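Local coordinates for probable branched-chain amino acid ABC transporter, amino acid binding protein (Thermus thermophilus, PDB 3LKB), which probably serves as the substrate-binding component of an ABC transporter for branched-chain amino acids, and here holds a bound valine, at residues 122-125 with 126-130; 103-107 with 108-112. The protein carries 2 engineered substitutions. All coordinates share one frame; numbering follows the deposited sequence.

Interaction 1 of 2, residues 122-125 with 126-130; sequences PTTS and YSEQV. With VAL (valine), chain C.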
loop_
_atom_site.group_PDB
_atom_site.type_symbol
_atom_site.label_atom_id
_atom_site.label_comp_id
_atom_site.label_asym_id
_atom_site.label_seq_id
_atom_site.Cartn_x
_atom_site.Cartn_y
_atom_site.Cartn_z
ATOM N N PRO A 122 19.006 -12.902 -6.105
ATOM C CA PRO A 122 18.785 -12.815 -7.541
ATOM C C PRO A 122 19.733 -11.819 -8.176
ATOM O O PRO A 122 20.128 -12.035 -9.303
ATOM C CB PRO A 122 17.337 -12.310 -7.656
ATOM C CG PRO A 122 16.702 -12.662 -6.433
ATOM C CD PRO A 122 17.791 -12.520 -5.364
ATOM N N THR A 123 20.120 -10.761 -7.447
ATOM C CA THR A 123 21.022 -9.739 -8.026
ATOM C C THR A 123 22.132 -9.262 -7.105
ATOM O O THR A 123 22.262 -9.710 -5.980
ATOM C CB THR A 123 20.268 -8.475 -8.541
ATOM O OG1 THR A 123 19.915 -7.614 -7.441
ATOM C CG2 THR A 123 19.037 -8.822 -9.371
ATOM N N THR A 124 22.912 -8.302 -7.576
ATOM C CA THR A 124 23.954 -7.696 -6.748
ATOM C C THR A 124 23.466 -7.231 -5.376
ATOM O O THR A 124 22.275 -6.979 -5.173
ATOM C CB THR A 124 24.604 -6.494 -7.449
ATOM O OG1 THR A 124 23.598 -5.488 -7.730
ATOM C CG2 THR A 124 25.322 -6.965 -8.729
ATOM N N SER A 125 24.397 -7.112 -4.433
ATOM C CA SER A 125 24.048 -6.825 -3.052
ATOM C C SER A 125 23.991 -5.305 -2.870
ATOM O O SER A 125 24.502 -4.566 -3.731
ATOM C CB SER A 125 25.085 -7.451 -2.127
ATOM O OG SER A 125 26.356 -6.821 -2.263
ATOM N N TYR A 126 23.391 -4.861 -1.762
ATOM C CA TYR A 126 23.393 -3.447 -1.381
ATOM C C TYR A 126 24.818 -2.925 -1.287
ATOM O O TYR A 126 25.107 -1.825 -1.760
ATOM C CB TYR A 126 22.699 -3.200 -0.011
ATOM C CG TYR A 126 21.254 -3.659 0.057
ATOM C CD1 TYR A 126 20.377 -3.324 -0.952
ATOM C CD2 TYR A 126 20.763 -4.438 1.142
ATOM C CE1 TYR A 126 19.099 -3.701 -0.918
ATOM C CE2 TYR A 126 19.455 -4.840 1.170
ATOM C CZ TYR A 126 18.640 -4.455 0.117
ATOM O OH TYR A 126 17.342 -4.779 0.010
ATOM N N SER A 127 25.682 -3.706 -0.655
ATOM C CA SER A 127 27.114 -3.375 -0.553
ATOM C C SER A 127 27.853 -3.130 -1.879
ATOM O O SER A 127 28.514 -2.094 -2.032
ATOM C CB SER A 127 27.849 -4.460 0.242
ATOM O OG SER A 127 27.370 -4.434 1.560
ATOM N N GLU A 128 27.738 -4.055 -2.828
ATOM C CA GLU A 128 28.377 -3.851 -4.133
ATOM C C GLU A 128 27.857 -2.566 -4.788
ATOM O O GLU A 128 28.633 -1.780 -5.320
ATOM C CB GLU A 128 28.148 -5.060 -5.063
ATOM C CG GLU A 128 28.951 -5.014 -6.352
ATOM C CD GLU A 128 29.286 -6.374 -6.954
ATOM O OE1 GLU A 128 28.694 -7.438 -6.592
ATOM O OE2 GLU A 128 30.182 -6.384 -7.807
ATOM N N GLN A 129 26.541 -2.394 -4.764
ATOM C CA GLN A 129 25.841 -1.212 -5.272
ATOM C C GLN A 129 26.430 0.040 -4.663
ATOM O O GLN A 129 26.842 0.937 -5.379
ATOM C CB GLN A 129 24.298 -1.323 -4.965
ATOM C CG GLN A 129 23.633 -2.407 -5.802
ATOM C CD GLN A 129 22.260 -2.787 -5.325
ATOM O OE1 GLN A 129 21.584 -2.054 -4.600
ATOM N NE2 GLN A 129 21.851 -3.960 -5.703
ATOM N N VAL A 130 26.480 0.111 -3.352
ATOM C CA VAL A 130 26.976 1.261 -2.671
ATOM C C VAL A 130 28.467 1.539 -2.945
ATOM O O VAL A 130 28.810 2.639 -3.221
ATOM C CB VAL A 130 26.650 1.269 -1.150
ATOM C CG1 VAL A 130 27.472 2.188 -0.445
ATOM C CG2 VAL A 130 25.295 1.577 -0.901
HETATM N N VAL C . 13.291 -3.184 1.590
HETATM C CA VAL C . 14.247 -4.347 1.433
HETATM C C VAL C . 13.592 -5.639 1.083
HETATM O O VAL C . 13.539 -5.870 -0.105
HETATM C CB VAL C . 15.055 -4.642 2.676
HETATM C CG1 VAL C . 14.233 -5.124 3.770
HETATM C CG2 VAL C . 15.996 -5.626 2.351
HETATM O O HOH W 1 27.008 -8.250 -4.583
#
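From Ser125 the chain passes directly into the helix that begins at Tyr126, and the first full turn closes where Gln129 N donates to Ser125 O at 3.2 Å. Ser125 is the N-cap. Its OG sits between the backbone N and the carbonyl carbon (chi1 67°) and accepts an almost straight bond from Glu128 N (3.1 Å, N-H...O angle 172°), satisfying an amide of the first turn. Instead of the direct return bond of a capping box, a water accepts from Ser125 N and donates to Glu128 OE1 at 2.7 Å; Glu128 OE2 is taken by Arg379 and Ser375 N. Gln129 reaches back along the turn with its chain extended, CG passing 3.1 Å from Ser125 O, and its NE2 donates nearly in the amide plane to Thr124 OG1 at 3.1 Å. The other end of that amide, OE1, is held by His231 N; bonds at both ends fix its rotation, and Ser254 also bonds Thr124 OG1. A leucine in place of Gln129 would probably leave His231 N without its acceptor and Thr124 OG1 with one bond fewer. The CB of Tyr126 is directed away from 122-125, and its ring presents an edge to CG2 of the bound valine. The junction thus joins strand 121-123 to helix 126-140, with Phe378 of helix 376-383 against Ser125, Ser127 and Glu128, and Leu292 of helix 285-308 against Thr123.

Interaction 2 of 2, residues 103-107 with 108-112; sequences PASMH and IELID. With VAL (valine), chain C.
Leu110 folds back onto Ser105, which opens an ST turn in the loop that leaves strand 101-103 of this periplasmic binding protein fold and lines the valine pocket. In that turn Ser105 OG, turned opposite the backbone N (chi1 166°), accepts from His107 N at 3.2 Å; the same hydroxyl bonds Thr84 at the start of helix 84-97, so one oxygen ties the loop both to itself and to that helix. The leucine can be followed outward. Its CB and CG lie over His107 O, each 3.4 Å from that oxygen. With CG beside the backbone nitrogen (chi1 -60°), the branch CD1 then runs back across the turn to end 3.5 Å from Ser105 OG and 4.0 Å from Pro103 CG, where the methyl packs against the proline ring. Asn87 and Leu88 of helix 84-97 also pack on this leucine. Its backbone is held at the same place: Leu110 N donates to His107 O at 3.1 Å, approaching from above the carbonyl plane, about 48° out of it. Glu109 runs alongside the partly exposed His107, its CB making a CH-pi contact over one ring face, 3.5 Å from the centroid of the His107 ring. Ile111 N also donates to Ile108 O, so 108-111 coils in a helix-like way without forming a regular helix. At the pocket end, where Ala104 O bonds Tyr232 OH, the ligand rests against the serine itself: Ser105 CB lies 3.3 Å from CG2 of the bound valine.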
loop_
_atom_site.group_PDB
_atom_site.type_symbol
_atom_site.label_atom_id
_atom_site.label_comp_id
_atom_site.label_asym_id
_atom_site.label_seq_id
_atom_site.Cartn_x
_atom_site.Cartn_y
_atom_site.Cartn_z
ATOM N N PRO A 103 15.421 -14.074 -1.665
ATOM C CA PRO A 103 14.989 -12.817 -1.050
ATOM C C PRO A 103 14.927 -11.598 -1.998
ATOM O O PRO A 103 15.714 -11.486 -2.928
ATOM C CB PRO A 103 16.070 -12.568 0.013
ATOM C CG PRO A 103 17.059 -13.663 -0.094
ATOM C CD PRO A 103 16.848 -14.318 -1.403
ATOM N N ALA A 104 13.973 -10.710 -1.738
ATOM C CA ALA A 104 13.999 -9.343 -2.259
ATOM C C ALA A 104 15.128 -8.528 -1.633
ATOM O O ALA A 104 15.608 -7.610 -2.233
ATOM C CB ALA A 104 12.673 -8.652 -1.985
ATOM N N SER A 105 15.472 -8.830 -0.387
ATOM C CA SER A 105 16.578 -8.196 0.266
ATOM C C SER A 105 17.844 -8.560 -0.511
ATOM O O SER A 105 18.060 -9.731 -0.846
ATOM C CB SER A 105 16.754 -8.776 1.674
ATOM O OG SER A 105 18.016 -8.397 2.202
ATOM N N MET A 106 18.701 -7.578 -0.735
ATOM C CA MET A 106 19.955 -7.849 -1.405
ATOM C C MET A 106 21.135 -7.686 -0.418
ATOM O O MET A 106 22.226 -7.178 -0.743
ATOM C CB MET A 106 20.019 -6.928 -2.616
ATOM C CG MET A 106 18.614 -6.821 -3.404
ATOM S SD MET A 106 18.661 -5.460 -4.541
ATOM C CE MET A 106 17.293 -5.953 -5.564
ATOM N N HIS A 107 20.933 -8.119 0.816
ATOM C CA HIS A 107 21.975 -7.879 1.760
ATOM C C HIS A 107 22.995 -9.009 1.673
ATOM O O HIS A 107 22.626 -10.177 1.747
ATOM C CB HIS A 107 21.430 -7.754 3.158
ATOM C CG HIS A 107 22.484 -7.442 4.152
ATOM N ND1 HIS A 107 22.312 -7.605 5.512
ATOM C CD2 HIS A 107 23.746 -7.003 3.982
ATOM C CE1 HIS A 107 23.407 -7.225 6.141
ATOM N NE2 HIS A 107 24.295 -6.856 5.233
ATOM N N ILE A 108 24.269 -8.667 1.511
ATOM C CA ILE A 108 25.289 -9.710 1.297
ATOM C C ILE A 108 25.452 -10.705 2.475
ATOM O O ILE A 108 25.763 -11.914 2.288
ATOM C CB ILE A 108 26.628 -9.091 0.952
ATOM C CG1 ILE A 108 27.550 -10.151 0.393
ATOM C CG2 ILE A 108 27.234 -8.344 2.185
ATOM C CD1 ILE A 108 27.162 -10.655 -1.008
ATOM N N GLU A 109 25.216 -10.190 3.676
ATOM C CA GLU A 109 25.293 -10.969 4.902
ATOM C C GLU A 109 24.411 -12.237 4.854
ATOM O O GLU A 109 24.689 -13.251 5.521
ATOM C CB GLU A 109 24.957 -10.045 6.107
ATOM C CG GLU A 109 25.025 -10.693 7.496
ATOM C CD GLU A 109 26.374 -11.381 7.768
ATOM O OE1 GLU A 109 27.439 -10.861 7.290
ATOM O OE2 GLU A 109 26.372 -12.429 8.471
ATOM N N LEU A 110 23.353 -12.178 4.057
ATOM C CA LEU A 110 22.451 -13.311 3.904
ATOM C C LEU A 110 23.111 -14.531 3.296
ATOM O O LEU A 110 22.724 -15.630 3.648
ATOM C CB LEU A 110 21.228 -12.941 3.060
ATOM C CG LEU A 110 20.332 -11.815 3.594
ATOM C CD1 LEU A 110 19.066 -11.647 2.715
ATOM C CD2 LEU A 110 19.985 -12.002 5.080
ATOM N N ILE A 111 24.064 -14.342 2.381
ATOM C CA ILE A 111 24.752 -15.468 1.749
ATOM C C ILE A 111 26.163 -15.686 2.347
ATOM O O ILE A 111 26.942 -16.440 1.807
ATOM C CB ILE A 111 24.763 -15.401 0.187
ATOM C CG1 ILE A 111 25.195 -14.044 -0.339
ATOM C CG2 ILE A 111 23.353 -15.604 -0.375
ATOM C CD1 ILE A 111 26.528 -13.951 -0.849
ATOM N N ASP A 112 26.459 -15.013 3.462
ATOM C CA ASP A 112 27.705 -15.218 4.216
ATOM C C ASP A 112 27.449 -16.175 5.372
ATOM O O ASP A 112 26.327 -16.289 5.807
ATOM C CB ASP A 112 28.240 -13.905 4.770
ATOM C CG ASP A 112 28.940 -13.056 3.710
ATOM O OD1 ASP A 112 29.144 -13.497 2.539
ATOM O OD2 ASP A 112 29.273 -11.910 4.068
HETATM N N VAL C . 13.291 -3.184 1.590
HETATM C CA VAL C . 14.247 -4.347 1.433
HETATM C C VAL C . 13.592 -5.639 1.083
HETATM O O VAL C . 13.539 -5.870 -0.105
HETATM C CB VAL C . 15.055 -4.642 2.676
HETATM C CG1 VAL C . 14.233 -5.124 3.770
HETATM C CG2 VAL C . 15.996 -5.626 2.351
#

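How the interactions relate
Interactions 1 and 2 follow one another along the chain and meet directly: Met106 O of the 103-107 loop lies 2.8 Å from Tyr126 N, a probable hydrogen bond that ties the loop to the first residue of helix 126-140. Both also touch the valine, so two separate parts of the chain contribute to one pocket. Their chemistry differs. Interaction 1 is buried throughout and largely polar, a helix start built on a serine cap, a bridging water and a glutamine amide. Interaction 2 has a buried side where a leucine methyl packs on Pro103 and Ser105, and partly exposed residues such as His107 and Glu109. Helix 376-383 packs on both, through Phe378 and through His382 and Tyr383 respectively.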